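Local coordinates for protein metallo-beta-lactamase (Serratia marcescens, PDB 6K4T) that hydrolyses the beta-lactam ring of antibiotics, probably by means of two zinc ions in its active site, at residues H72-H77 with G115-F120; D111-S116 with P148-G153. One frame throughout, in Å; residues are numbered along the deposited sequence.

Contact 1 (H72-H77 with G115-F120); sequences HSHEDH and GSLSNF. With ZN (zinc ion), chain B; ZN (zinc ion), chain C; JKE (2-sulfanylbenzoic acid), chain D.
E75 and F120 meet at their first side-chain carbons, and from there E75 can be followed outward. Its CB rests 3.9 Å from F120 CB and lies about as far from the carbonyl oxygen of S118. CG sits between the backbone N and the carbonyl carbon (chi1 67°), and the extended chain beyond it carries the carboxylate alongside S118. There CD and OE1 lie near the S118 methylene, and OE2 comes within 3.2 Å of S118 CB. OE2 also accepts from a water, 2.9 Å away, which in turn takes the N-H of S118. A second water receives E75 N at 2.8 Å and donates to S118 O, so solvent joins the two backbones where they do not bond directly. The F120 ring lies against the S73-E75 backbone, its CE1 3.5 Å from S73 O, near the ring plane. Nearer the metal, L117 lays CD2 over one face of the H74 imidazole, a CH-pi contact 4.0 Å from the centroid and 17° off the normal. With zinc on ND1 and D111 OD2 hydrogen-bonded to NE2, that ring is fixed at both nitrogens. The segment carries the HxHxDH motif of the metallo-beta-lactamase fold: H72 and H74, with H150, bind one zinc, D76 and H77, with H215, the other, and the sulfur of 2-sulfanylbenzoic acid, probably as thiolate, bridges both.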
# COMPACT_ATOMS: atom_id res chain seq x y z
N HIS A 72 -3.45 3.49 2.55
CA HIS A 72 -4.65 4.10 3.02
C HIS A 72 -5.10 3.53 4.35
O HIS A 72 -4.67 2.46 4.78
CB HIS A 72 -5.77 4.01 1.97
CG HIS A 72 -6.39 2.66 1.79
ND1 HIS A 72 -5.95 1.74 0.87
CD2 HIS A 72 -7.46 2.09 2.41
CE1 HIS A 72 -6.70 0.65 0.94
NE2 HIS A 72 -7.65 0.84 1.87
N SER A 73 -6.02 4.28 4.97
CA SER A 73 -6.37 4.15 6.37
C SER A 73 -7.62 3.28 6.56
O SER A 73 -8.62 3.76 7.10
CB SER A 73 -6.55 5.53 6.95
OG SER A 73 -7.37 6.32 6.11
N HIS A 74 -7.55 2.02 6.12
CA HIS A 74 -8.52 0.99 6.55
C HIS A 74 -7.81 -0.08 7.39
O HIS A 74 -6.59 -0.27 7.29
CB HIS A 74 -9.23 0.35 5.35
CG HIS A 74 -10.10 1.31 4.63
ND1 HIS A 74 -10.42 1.20 3.29
CD2 HIS A 74 -10.70 2.43 5.07
CE1 HIS A 74 -11.21 2.20 2.96
NE2 HIS A 74 -11.39 2.98 4.01
N GLU A 75 -8.59 -0.81 8.19
CA GLU A 75 -8.05 -1.73 9.18
C GLU A 75 -7.11 -2.77 8.54
O GLU A 75 -6.21 -3.25 9.23
CB GLU A 75 -9.17 -2.40 9.96
CG GLU A 75 -10.04 -3.35 9.15
CD GLU A 75 -11.14 -4.12 9.86
OE1 GLU A 75 -10.90 -4.56 10.99
OE2 GLU A 75 -12.22 -4.32 9.26
N ASP A 76 -7.36 -3.17 7.29
CA ASP A 76 -6.62 -4.29 6.72
C ASP A 76 -5.18 -3.89 6.35
O ASP A 76 -4.31 -4.73 6.36
CB ASP A 76 -7.41 -4.94 5.58
CG ASP A 76 -7.82 -4.01 4.45
OD1 ASP A 76 -8.06 -2.81 4.73
OD2 ASP A 76 -7.89 -4.50 3.29
N HIS A 77 -4.96 -2.61 6.00
CA HIS A 77 -3.62 -2.10 5.61
C HIS A 77 -2.94 -1.39 6.78
O HIS A 77 -1.70 -1.39 6.88
CB HIS A 77 -3.72 -1.19 4.39
CG HIS A 77 -4.53 -1.81 3.30
ND1 HIS A 77 -3.99 -2.76 2.44
CD2 HIS A 77 -5.84 -1.68 2.98
CE1 HIS A 77 -4.95 -3.18 1.63
NE2 HIS A 77 -6.12 -2.56 1.95
N GLY A 115 -19.97 3.76 7.60
CA GLY A 115 -21.13 3.01 8.09
C GLY A 115 -20.84 1.53 8.16
O GLY A 115 -21.56 0.78 8.82
N SER A 116 -19.82 1.07 7.45
CA SER A 116 -19.57 -0.35 7.28
C SER A 116 -18.13 -0.70 7.66
O SER A 116 -17.73 -1.85 7.57
CB SER A 116 -19.88 -0.82 5.88
OG SER A 116 -18.89 -0.39 4.95
N LEU A 117 -17.34 0.29 8.10
CA LEU A 117 -15.94 0.06 8.40
C LEU A 117 -15.76 -0.31 9.88
O LEU A 117 -16.51 0.16 10.73
CB LEU A 117 -15.11 1.30 8.06
CG LEU A 117 -14.99 1.59 6.56
CD1 LEU A 117 -14.57 3.03 6.29
CD2 LEU A 117 -14.03 0.62 5.89
N SER A 118 -14.72 -1.10 10.15
CA SER A 118 -14.30 -1.43 11.50
C SER A 118 -13.15 -0.49 11.91
O SER A 118 -12.23 -0.25 11.13
CB SER A 118 -13.88 -2.86 11.61
OG SER A 118 -14.98 -3.73 11.37
N ASN A 119 -13.20 0.02 13.15
CA ASN A 119 -12.14 0.85 13.67
C ASN A 119 -10.87 0.02 13.88
O ASN A 119 -10.89 -1.21 13.92
CB ASN A 119 -12.54 1.56 14.96
CG ASN A 119 -13.73 2.48 14.81
OD1 ASN A 119 -14.10 2.89 13.71
ND2 ASN A 119 -14.34 2.80 15.94
N PHE A 120 -9.74 0.70 13.98
CA PHE A 120 -8.47 0.04 14.23
C PHE A 120 -7.66 0.91 15.20
O PHE A 120 -8.05 2.02 15.54
CB PHE A 120 -7.77 -0.26 12.91
CG PHE A 120 -7.47 0.96 12.06
CD1 PHE A 120 -8.39 1.44 11.14
CD2 PHE A 120 -6.28 1.63 12.22
CE1 PHE A 120 -8.10 2.56 10.37
CE2 PHE A 120 -5.99 2.76 11.46
CZ PHE A 120 -6.90 3.22 10.54
ZN ZN B . -9.51 -0.01 1.82
ZN ZN C . -7.93 -3.31 1.61
SD JKE D . -9.93 -2.20 2.09
CG JKE D . -9.35 -2.45 -1.14
CZ JKE D . -10.65 -2.83 -0.55
CD1 JKE D . -12.31 -3.12 1.27
OD1 JKE D . -9.28 -2.40 -2.36
CD2 JKE D . -12.87 -3.72 -0.99
OD2 JKE D . -8.31 -2.17 -0.40
CE1 JKE D . -11.03 -2.73 0.86
CE2 JKE D . -11.61 -3.35 -1.43
CG1 JKE D . -13.23 -3.60 0.34
O HOH W 1 -11.29 -0.15 8.56
O HOH W 2 -13.20 -2.10 7.69
O HOH W 3 -10.48 -3.63 13.29

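Contact 2 (D111-S116 with P148-G153); sequences DPQFGS and PGHTEG. With ZN (zinc ion), chain B; JKE (2-sulfanylbenzoic acid), chain D.
D111 and H150 are linked through a water. Donation from the water fits D111 OD1 at 2.7 Å and the carbonyl oxygen of H150 at 2.8 Å, although more acceptors surround it than it has protons. The same water lies 3.9 Å above the centre of one face of the H150 imidazole.

Bonds inside each segment set the partners up. With CG anti to the backbone N (chi1 -170°), D111 turns OD1 back to accept from Q113 N at 2.9 Å, on the anti side of the carboxylate. This is an Asx turn, and it coincides with the type I turn from D111 to F114; a type II turn from Q113 to S116 follows. In the other segment a backbone hydrogen bond from G149 N to T151 O holds the loop in a tight bend around H150.

Van der Waals contacts make up the rest. D111 and T151 run side by side, OD2 lying 3.7 Å from T151 CG2; OD2 is itself hydrogen-bonded to H74 NE2, which makes D111 a second-shell residue of that zinc ligand. The proline ring of P112 brings CD to 4.0 Å from H150 O. Q113 reaches across with its amide plane tilted 56° to the H150 ring, OE1 3.7 Å from CE1.

Metal and ligand contacts come last. H150 NE2 binds zinc and its ND1 bonds to T177 O, which fixes the ring's rotation; CE1 then packs over one face of the ligand's benzene ring, 3.4 Å from JKE CZ, while Q113 NE2 comes obliquely from the same side, near JKE CD1.

Both segments are loops: 111-116 precedes strand 126-129, and the other joins strands 140-146 and 155-163. Helix 190-205 touches P112 through V192 and P148 through S195, while N98, just ahead of helix 99-104, bonds to T151 OG1.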
# COMPACT_ATOMS: atom_id res chain seq x y z
N ASP A 111 -15.66 8.85 3.49
CA ASP A 111 -15.26 7.53 2.97
C ASP A 111 -16.50 6.82 2.44
O ASP A 111 -17.48 6.67 3.15
CB ASP A 111 -14.54 6.75 4.07
CG ASP A 111 -13.87 5.47 3.59
OD1 ASP A 111 -14.52 4.67 2.89
OD2 ASP A 111 -12.72 5.28 3.99
N PRO A 112 -16.50 6.35 1.17
CA PRO A 112 -17.66 5.62 0.65
C PRO A 112 -18.14 4.46 1.54
O PRO A 112 -19.31 4.15 1.53
CB PRO A 112 -17.16 5.09 -0.71
CG PRO A 112 -16.13 6.14 -1.14
CD PRO A 112 -15.46 6.56 0.15
N GLN A 113 -17.21 3.82 2.27
CA GLN A 113 -17.55 2.68 3.13
C GLN A 113 -18.03 3.13 4.51
O GLN A 113 -18.39 2.28 5.32
CB GLN A 113 -16.36 1.73 3.25
CG GLN A 113 -16.07 1.00 1.95
CD GLN A 113 -14.89 0.08 2.10
OE1 GLN A 113 -13.74 0.43 1.80
NE2 GLN A 113 -15.14 -1.08 2.67
N PHE A 114 -18.05 4.44 4.79
CA PHE A 114 -18.49 4.92 6.09
C PHE A 114 -19.87 4.35 6.41
O PHE A 114 -20.81 4.45 5.63
CB PHE A 114 -18.48 6.44 6.19
CG PHE A 114 -18.86 6.97 7.55
CD1 PHE A 114 -17.90 7.15 8.53
CD2 PHE A 114 -20.16 7.36 7.81
CE1 PHE A 114 -18.26 7.64 9.78
CE2 PHE A 114 -20.52 7.85 9.06
CZ PHE A 114 -19.56 8.00 10.03
N GLY A 115 -19.97 3.76 7.60
CA GLY A 115 -21.13 3.01 8.09
C GLY A 115 -20.84 1.53 8.16
O GLY A 115 -21.56 0.78 8.82
N SER A 116 -19.82 1.07 7.45
CA SER A 116 -19.57 -0.35 7.28
C SER A 116 -18.13 -0.70 7.66
O SER A 116 -17.73 -1.85 7.57
CB SER A 116 -19.88 -0.82 5.88
OG SER A 116 -18.89 -0.39 4.95
N PRO A 148 -6.10 9.34 -4.62
CA PRO A 148 -7.34 9.36 -3.85
C PRO A 148 -8.47 8.64 -4.58
O PRO A 148 -8.38 8.29 -5.78
CB PRO A 148 -7.65 10.86 -3.73
CG PRO A 148 -7.08 11.45 -4.98
CD PRO A 148 -5.81 10.66 -5.21
N GLY A 149 -9.54 8.39 -3.83
CA GLY A 149 -10.76 7.84 -4.40
C GLY A 149 -11.35 6.78 -3.52
O GLY A 149 -12.49 6.87 -3.07
N HIS A 150 -10.56 5.74 -3.26
CA HIS A 150 -10.88 4.72 -2.25
C HIS A 150 -10.89 5.37 -0.86
O HIS A 150 -11.75 5.05 -0.04
CB HIS A 150 -9.94 3.53 -2.41
CG HIS A 150 -10.21 2.39 -1.49
ND1 HIS A 150 -11.17 1.43 -1.75
CD2 HIS A 150 -9.63 2.03 -0.32
CE1 HIS A 150 -11.15 0.52 -0.78
NE2 HIS A 150 -10.21 0.86 0.10
N THR A 151 -9.94 6.27 -0.64
CA THR A 151 -9.92 7.19 0.52
C THR A 151 -9.39 8.53 0.02
O THR A 151 -8.71 8.56 -1.02
CB THR A 151 -9.03 6.69 1.67
OG1 THR A 151 -7.67 6.70 1.24
CG2 THR A 151 -9.43 5.32 2.20
N GLU A 152 -9.63 9.62 0.77
CA GLU A 152 -9.21 10.91 0.27
C GLU A 152 -7.68 11.01 0.32
O GLU A 152 -7.05 11.67 -0.52
CB GLU A 152 -9.83 12.05 1.07
CG GLU A 152 -11.28 12.32 0.77
CD GLU A 152 -11.84 13.56 1.44
OE1 GLU A 152 -11.09 14.19 2.18
OE2 GLU A 152 -13.02 13.90 1.20
N GLY A 153 -7.03 10.36 1.31
CA GLY A 153 -5.59 10.51 1.52
C GLY A 153 -4.74 9.37 0.98
O GLY A 153 -3.58 9.23 1.35
ZN ZN B . -9.51 -0.01 1.82
SD JKE D . -9.93 -2.20 2.09
CG JKE D . -9.35 -2.45 -1.14
CZ JKE D . -10.65 -2.83 -0.55
CD1 JKE D . -12.31 -3.12 1.27
OD1 JKE D . -9.28 -2.40 -2.36
CD2 JKE D . -12.87 -3.72 -0.99
OD2 JKE D . -8.31 -2.17 -0.40
CE1 JKE D . -11.03 -2.73 0.86
CE2 JKE D . -11.61 -3.35 -1.43
CG1 JKE D . -13.23 -3.60 0.34
O HOH W 4 -13.59 3.15 0.80

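Leaving strand 65-69, the chain enters 72-77, passes helix 81-88, strand 91-95 and helix 99-104, and starts contact 2 at 111-116 before 115-120 closes the loop of contact 1. Strands 126-129, 134-137 and 140-146 follow, and only then does 148-153 close contact 2. The two loops therefore cross, overlapping at G115 and S116. Contact 1 joins the long connection ahead of strand 126-129 to the end of strand 65-69 within the seven-stranded sheet; contact 2 carries the same connection to a hairpin of the five-stranded sheet. One zinc, held by ligands from both contacts, lies among the loops at one edge of the alpha-beta/beta-alpha sandwich, as in this superfamily.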